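PDB 6F74: alcohol oxidase from Myceliophthora thermophila, which binds FAD and, as a VAO-type flavoprotein, probably oxidises an alcohol or related substrate at the expense of molecular oxygen. Local coordinates for residues K380-A383 / E384-A388; Q413-W416 / S417-A421. One frame throughout, in Å; residues are numbered along the deposited sequence.

Contact 1 (K380-A383 / E384-A388); sequences KRQA and EAEKA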
ATOM      1  N   LYS A 380      26.125   6.629  -5.333  1.00 26.08           N
ATOM      2  CA  LYS A 380      27.141   6.276  -6.333  1.00 26.31           C
ATOM      3  C   LYS A 380      27.026   7.133  -7.585  1.00 26.23           C
ATOM      4  O   LYS A 380      25.921   7.383  -8.063  1.00 25.68           O
ATOM      5  CB  LYS A 380      27.014   4.814  -6.713  1.00 25.83           C
ATOM      6  CG  LYS A 380      27.305   3.827  -5.578  1.00 26.02           C
ATOM      7  CD  LYS A 380      27.111   2.383  -6.065  1.00 25.58           C
ATOM      8  CE  LYS A 380      27.925   1.343  -5.328  1.00 26.03           C
ATOM      9  NZ  LYS A 380      27.384   1.037  -3.981  1.00 26.05           N
ATOM     10  N   ARG A 381      28.168   7.567  -8.110  1.00 26.84           N
ATOM     11  CA  ARG A 381      28.222   8.354  -9.350  1.00 26.90           C
ATOM     12  C   ARG A 381      28.083   7.373 -10.520  1.00 26.37           C
ATOM     13  O   ARG A 381      28.058   6.168 -10.310  1.00 26.06           O
ATOM     14  CB  ARG A 381      29.534   9.154  -9.428  1.00 27.83           C
ATOM     15  CG  ARG A 381      29.633  10.207  -8.338  1.00 28.45           C
ATOM     16  CD  ARG A 381      30.772  11.205  -8.506  1.00 29.43           C
ATOM     17  NE  ARG A 381      30.344  12.578  -8.196  1.00 29.82           N
ATOM     18  CZ  ARG A 381      30.070  13.056  -6.963  1.00 30.13           C
ATOM     19  NH1 ARG A 381      30.199  12.300  -5.860  1.00 30.13           N
ATOM     20  NH2 ARG A 381      29.648  14.316  -6.824  1.00 30.49           N
ATOM     21  N   GLN A 382      27.993   7.893 -11.732  1.00 26.34           N
ATOM     22  CA  GLN A 382      27.616   7.080 -12.893  1.00 25.82           C
ATOM     23  C   GLN A 382      28.543   5.900 -13.164  1.00 25.91           C
ATOM     24  O   GLN A 382      28.063   4.811 -13.492  1.00 25.42           O
ATOM     25  CB  GLN A 382      27.475   7.941 -14.144  1.00 25.92           C
ATOM     26  CG  GLN A 382      27.095   7.169 -15.395  1.00 25.49           C
ATOM     27  CD  GLN A 382      26.727   8.051 -16.567  1.00 25.58           C
ATOM     28  OE1 GLN A 382      26.491   9.253 -16.421  1.00 25.87           O
ATOM     29  NE2 GLN A 382      26.631   7.443 -17.751  1.00 25.38           N
ATOM     30  N   ALA A 383      29.849   6.112 -13.035  1.00 26.60           N
ATOM     31  CA  ALA A 383      30.828   5.046 -13.321  1.00 26.80           C
ATOM     32  C   ALA A 383      30.571   3.834 -12.431  1.00 26.51           C
ATOM     33  O   ALA A 383      30.597   2.699 -12.909  1.00 26.26           O
ATOM     34  CB  ALA A 383      32.254   5.551 -13.133  1.00 27.67           C
ATOM     35  N   GLU A 384      30.279   4.092 -11.152  1.00 26.58           N
ATOM     36  CA  GLU A 384      29.990   3.018 -10.215  1.00 26.37           C
ATOM     37  C   GLU A 384      28.607   2.452 -10.447  1.00 25.56           C
ATOM     38  O   GLU A 384      28.384   1.289 -10.174  1.00 25.33           O
ATOM     39  CB  GLU A 384      30.117   3.470  -8.754  1.00 26.78           C
ATOM     40  CG  GLU A 384      31.516   3.823  -8.306  1.00 27.69           C
ATOM     41  CD  GLU A 384      32.275   2.628  -7.734  1.00 28.03           C
ATOM     42  OE1 GLU A 384      32.180   1.480  -8.272  1.00 27.68           O
ATOM     43  OE2 GLU A 384      33.005   2.833  -6.723  1.00 28.74           O
ATOM     44  N   ALA A 385      27.680   3.290 -10.896  1.00 25.20           N
ATOM     45  CA  ALA A 385      26.333   2.848 -11.259  1.00 24.47           C
ATOM     46  C   ALA A 385      26.374   1.868 -12.445  1.00 24.24           C
ATOM     47  O   ALA A 385      25.668   0.870 -12.444  1.00 23.83           O
ATOM     48  CB  ALA A 385      25.449   4.039 -11.582  1.00 24.27           C
ATOM     49  N   GLU A 386      27.216   2.157 -13.436  1.00 24.57           N
ATOM     50  CA  GLU A 386      27.373   1.262 -14.595  1.00 24.45           C
ATOM     51  C   GLU A 386      27.925  -0.095 -14.183  1.00 24.57           C
ATOM     52  O   GLU A 386      27.451  -1.112 -14.660  1.00 24.28           O
ATOM     53  CB  GLU A 386      28.233   1.906 -15.684  1.00 24.85           C
ATOM     54  CG  GLU A 386      27.561   3.135 -16.265  1.00 24.75           C
ATOM     55  CD  GLU A 386      28.013   3.527 -17.653  1.00 25.00           C
ATOM     56  OE1 GLU A 386      27.924   2.681 -18.568  1.00 24.84           O
ATOM     57  OE2 GLU A 386      28.455   4.685 -17.854  1.00 25.42           O
ATOM     58  N   LYS A 387      28.905  -0.113 -13.281  1.00 25.07           N
ATOM     59  CA  LYS A 387      29.446  -1.381 -12.769  1.00 25.28           C
ATOM     60  C   LYS A 387      28.358  -2.146 -12.029  1.00 24.83           C
ATOM     61  O   LYS A 387      28.249  -3.369 -12.171  1.00 24.76           O
ATOM     62  CB  LYS A 387      30.622  -1.153 -11.839  1.00 25.97           C
ATOM     63  CG  LYS A 387      31.851  -0.616 -12.524  1.00 26.52           C
ATOM     64  CD  LYS A 387      33.082  -0.626 -11.649  1.00 27.30           C
ATOM     65  CE  LYS A 387      34.236  -0.075 -12.476  1.00 27.84           C
ATOM     66  NZ  LYS A 387      35.445   0.170 -11.674  1.00 28.68           N
ATOM     67  N   ALA A 388      27.540  -1.410 -11.276  1.00 24.58           N
ATOM     68  CA  ALA A 388      26.498  -2.009 -10.454  1.00 24.20           C
ATOM     69  C   ALA A 388      25.452  -2.780 -11.275  1.00 23.66           C
ATOM     70  O   ALA A 388      25.023  -3.852 -10.851  1.00 23.54           O
ATOM     71  CB  ALA A 388      25.830  -0.972  -9.565  1.00 24.06           C
TER

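Contact 2 (Q413-W416 / S417-A421); sequences QDYW and SFYWA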
ATOM      1  N   GLN A 413      22.759  15.260  -7.820  1.00 27.23           N
ATOM      2  CA  GLN A 413      23.711  15.676  -6.753  1.00 28.03           C
ATOM      3  C   GLN A 413      23.153  15.604  -5.301  1.00 27.96           C
ATOM      4  O   GLN A 413      23.843  15.993  -4.356  1.00 28.68           O
ATOM      5  CB  GLN A 413      24.274  17.070  -7.035  1.00 28.98           C
ATOM      6  CG  GLN A 413      24.870  17.225  -8.432  1.00 29.16           C
ATOM      7  CD  GLN A 413      25.958  16.194  -8.752  1.00 29.11           C
ATOM      8  OE1 GLN A 413      27.013  16.220  -8.141  1.00 29.75           O
ATOM      9  NE2 GLN A 413      25.712  15.276  -9.710  1.00 28.40           N
ATOM     10  N   ASP A 414      21.934  15.092  -5.135  1.00 27.16           N
ATOM     11  CA  ASP A 414      21.393  14.741  -3.802  1.00 26.98           C
ATOM     12  C   ASP A 414      20.191  13.841  -3.935  1.00 26.00           C
ATOM     13  O   ASP A 414      19.735  13.554  -5.052  1.00 25.50           O
ATOM     14  CB  ASP A 414      21.053  16.002  -2.933  1.00 27.59           C
ATOM     15  CG  ASP A 414      19.622  16.497  -3.118  1.00 27.13           C
ATOM     16  OD1 ASP A 414      19.279  16.901  -4.241  1.00 27.00           O
ATOM     17  OD2 ASP A 414      18.838  16.491  -2.144  1.00 26.96           O
ATOM     18  N   TYR A 415      19.673  13.371  -2.812  1.00 25.77           N
ATOM     19  CA  TYR A 415      18.537  12.489  -2.838  1.00 24.91           C
ATOM     20  C   TYR A 415      17.273  13.147  -3.434  1.00 24.55           C
ATOM     21  O   TYR A 415      16.531  12.528  -4.212  1.00 23.90           O
ATOM     22  CB  TYR A 415      18.229  11.978  -1.428  1.00 24.86           C
ATOM     23  CG  TYR A 415      17.068  11.026  -1.428  1.00 24.02           C
ATOM     24  CD1 TYR A 415      17.228   9.723  -1.909  1.00 23.57           C
ATOM     25  CD2 TYR A 415      15.808  11.420  -0.992  1.00 23.73           C
ATOM     26  CE1 TYR A 415      16.186   8.823  -1.913  1.00 22.89           C
ATOM     27  CE2 TYR A 415      14.736  10.538  -1.010  1.00 23.01           C
ATOM     28  CZ  TYR A 415      14.928   9.236  -1.479  1.00 22.60           C
ATOM     29  OH  TYR A 415      13.897   8.332  -1.496  1.00 21.98           O
ATOM     30  N   TRP A 416      17.002  14.383  -3.030  1.00 25.02           N
ATOM     31  CA  TRP A 416      15.719  14.993  -3.341  1.00 24.74           C
ATOM     32  C   TRP A 416      15.545  15.419  -4.774  1.00 24.69           C
ATOM     33  O   TRP A 416      14.439  15.260  -5.302  1.00 24.17           O
ATOM     34  CB  TRP A 416      15.406  16.137  -2.398  1.00 25.29           C
ATOM     35  CG  TRP A 416      15.229  15.616  -1.019  1.00 25.20           C
ATOM     36  CD1 TRP A 416      16.080  15.790   0.031  1.00 25.84           C
ATOM     37  CD2 TRP A 416      14.184  14.769  -0.559  1.00 24.49           C
ATOM     38  NE1 TRP A 416      15.615  15.108   1.123  1.00 25.57           N
ATOM     39  CE2 TRP A 416      14.447  14.479   0.789  1.00 24.73           C
ATOM     40  CE3 TRP A 416      13.046  14.212  -1.161  1.00 23.73           C
ATOM     41  CZ2 TRP A 416      13.619  13.665   1.549  1.00 24.22           C
ATOM     42  CZ3 TRP A 416      12.224  13.400  -0.403  1.00 23.22           C
ATOM     43  CH2 TRP A 416      12.517  13.128   0.936  1.00 23.46           C
ATOM     44  N   SER A 417      16.594  15.934  -5.413  1.00 25.26           N
ATOM     45  CA  SER A 417      16.507  16.236  -6.852  1.00 25.24           C
ATOM     46  C   SER A 417      16.286  14.922  -7.629  1.00 24.49           C
ATOM     47  O   SER A 417      15.515  14.885  -8.599  1.00 24.17           O
ATOM     48  CB  SER A 417      17.757  16.973  -7.348  1.00 26.04           C
ATOM     49  OG  SER A 417      18.931  16.157  -7.237  1.00 26.10           O
ATOM     50  N   PHE A 418      16.945  13.855  -7.173  1.00 24.28           N
ATOM     51  CA  PHE A 418      16.752  12.513  -7.710  1.00 23.63           C
ATOM     52  C   PHE A 418      15.310  12.056  -7.499  1.00 22.98           C
ATOM     53  O   PHE A 418      14.672  11.550  -8.430  1.00 22.56           O
ATOM     54  CB  PHE A 418      17.740  11.486  -7.092  1.00 23.65           C
ATOM     55  CG  PHE A 418      17.151  10.105  -6.956  1.00 22.97           C
ATOM     56  CD1 PHE A 418      16.957   9.311  -8.078  1.00 22.57           C
ATOM     57  CD2 PHE A 418      16.715   9.628  -5.718  1.00 22.78           C
ATOM     58  CE1 PHE A 418      16.350   8.052  -7.967  1.00 22.02           C
ATOM     59  CE2 PHE A 418      16.114   8.383  -5.600  1.00 22.22           C
ATOM     60  CZ  PHE A 418      15.937   7.586  -6.721  1.00 21.85           C
ATOM     61  N   TYR A 419      14.820  12.207  -6.272  1.00 22.96           N
ATOM     62  CA  TYR A 419      13.533  11.654  -5.894  1.00 22.37           C
ATOM     63  C   TYR A 419      12.458  12.223  -6.789  1.00 22.21           C
ATOM     64  O   TYR A 419      11.638  11.491  -7.345  1.00 21.70           O
ATOM     65  CB  TYR A 419      13.176  11.929  -4.425  1.00 22.47           C
ATOM     66  CG  TYR A 419      11.813  11.397  -4.073  1.00 21.90           C
ATOM     67  CD1 TYR A 419      11.622  10.039  -3.789  1.00 21.43           C
ATOM     68  CD2 TYR A 419      10.701  12.207  -4.137  1.00 21.85           C
ATOM     69  CE1 TYR A 419      10.353   9.533  -3.512  1.00 20.94           C
ATOM     70  CE2 TYR A 419       9.433  11.719  -3.867  1.00 21.35           C
ATOM     71  CZ  TYR A 419       9.263  10.378  -3.556  1.00 20.89           C
ATOM     72  OH  TYR A 419       7.976   9.887  -3.322  1.00 20.44           O
ATOM     73  N   TRP A 420      12.447  13.539  -6.892  1.00 22.71           N
ATOM     74  CA  TRP A 420      11.384  14.219  -7.624  1.00 22.67           C
ATOM     75  C   TRP A 420      11.480  14.028  -9.136  1.00 22.62           C
ATOM     76  O   TRP A 420      10.459  14.079  -9.830  1.00 22.42           O
ATOM     77  CB  TRP A 420      11.342  15.694  -7.247  1.00 23.31           C
ATOM     78  CG  TRP A 420      10.913  15.889  -5.777  1.00 23.33           C
ATOM     79  CD1 TRP A 420      11.668  16.383  -4.740  1.00 23.84           C
ATOM     80  CD2 TRP A 420       9.648  15.558  -5.215  1.00 22.85           C
ATOM     81  NE1 TRP A 420      10.940  16.381  -3.573  1.00 23.70           N
ATOM     82  CE2 TRP A 420       9.687  15.905  -3.845  1.00 23.09           C
ATOM     83  CE3 TRP A 420       8.455  15.026  -5.750  1.00 22.30           C
ATOM     84  CZ2 TRP A 420       8.594  15.722  -2.997  1.00 22.76           C
ATOM     85  CZ3 TRP A 420       7.371  14.848  -4.914  1.00 21.98           C
ATOM     86  CH2 TRP A 420       7.440  15.205  -3.549  1.00 22.20           C
ATOM     87  N   ALA A 421      12.689  13.810  -9.637  1.00 22.86           N
ATOM     88  CA  ALA A 421      12.899  13.556 -11.049  1.00 22.85           C
ATOM     89  C   ALA A 421      12.489  12.135 -11.444  1.00 22.21           C
ATOM     90  O   ALA A 421      11.879  11.957 -12.454  1.00 22.07           O
ATOM     91  CB  ALA A 421      14.354  13.808 -11.403  1.00 23.35           C
TER

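Contact 1 (K380-A383 / E384-A388)
Arg381 and Ala385 meet through the main chain, where the first turn of helix 382-396 closes: Ala385 N donates to Arg381 O at 3.0 Å. Arg381 is the N-cap residue, and the same carbonyl also takes a weak, more bent bond from Glu384 N (3.2 Å, 120°). One residue on, Glu386 N reaches Gln382 O at 2.8 Å. The third bond of the series, Lys387 N to Ala383 O, is longer and weak.

Among the side chains, a single polar pair spans one turn. Gln382 has CG anti to its own N (chi1 180°) and an extended chain, which carries the amide out to the Glu386 carboxylate, the two side chains crossing at a slant; NE2 then donates weakly to Glu386 OE2 at 3.3 Å, with amide and carboxylate planes 37° apart. Their methylenes are only in loose contact, Gln382 CG lying 4.2 Å from Glu386 CG, and both side chains also touch Phe409 of strand 403-412. Shortened to an alanine, Gln382 would probably leave Glu386 OE2 without this donor and its carboxylate freer to turn.

Apolar and charged contacts are slight. Lys380 crosses Glu384 at about a right angle, CB to CB at 3.9 Å, but their charges stay apart, with Lys380 NZ 6.5 Å from Glu384 OE1. The buried methyl of Ala385 touches Thr377 of strand 370-378.

Glu411 accepts from Gln382 N, so a side chain of strand 403-412 serves the opening of the helix. The arrangement is that of an alpha-helical N-terminus with an i to i+4 glutamine-glutamate pair on its surface, on a helix laid against the seven-stranded antiparallel sheet.

Contact 2 (Q413-W416 / S417-A421)
Tyr415 and Phe418 form the tight side of this first turn of helix 415-422: Phe418 directs its edge at the face of Tyr415 in an offset edge-to-face pair, planes 62° apart, with CE2 3.7 Å from Tyr415 CE1. Tyr419 lies beside Tyr415 and points the same way, because both carry CG anti to the backbone N (chi1 -178° and 178°); their rings are slid apart and barely overlap, Tyr415 OH coming 3.7 Å from Tyr419 CD1. Trp416 in turn brings the edge of its six-membered ring toward the face of Tyr419, centroids 5.8 Å apart. Trp420 runs alongside Trp416, its NE1 3.9 Å from Trp416 CE3, the two ring systems oblique. Tyr216 of helix 212-221 meets both Trp416 and Tyr419 edge-to-face.

The start of the helix is polar but firmly held. Asp414, the N-cap, spreads its carboxylate over the first turn: OD1 receives Ser417 N at 3.1 Å and Ser417 OG at 3.1 Å, both from one face of its plane, while OD2 receives Trp416 N at 2.9 Å. Asn307 also donates to OD2. The loose side is Gln413 and Ala421, both exposed; the Gln413 side chain stands off from 417-421 and touches Arg381.

The carboxylate thus offers acceptors to amides that the helix itself cannot pair, and its negative charge probably suits the positive end of the helix dipole. Three polar ends of the cluster have partners outside it: Trp416 NE1 on Val224 O, Trp420 NE1 on Gln220 OE1 and Tyr419 OH on Gly229 O; the last lies next to Gly230, an FAD-binding residue, and the Tyr419 side chain is about 7 Å from the bound FAD.

Overall arrangement
Contacts 1 and 2 are each the opening turn of a helix, 382-396 and 415-422, with strand 403-412 between them along the chain. Contact 1 is a surface turn, its centre about 31 Å from that of the chain, away from the annotated sites. Contact 2 is partly buried, its centre about 23 Å from that of the chain, and its helix faces the FAD-binding part. Chemistry follows place: alanines, charged groups and an amide in the first, five clustered aromatic residues in the second. The helix starts are served differently: Asp414 caps its own turn with its carboxylate, whereas in contact 1 Glu411 of strand 403-412 takes the Gln382 amide. Arg381 NH2 packs 3.5 Å from Gln413 OE1.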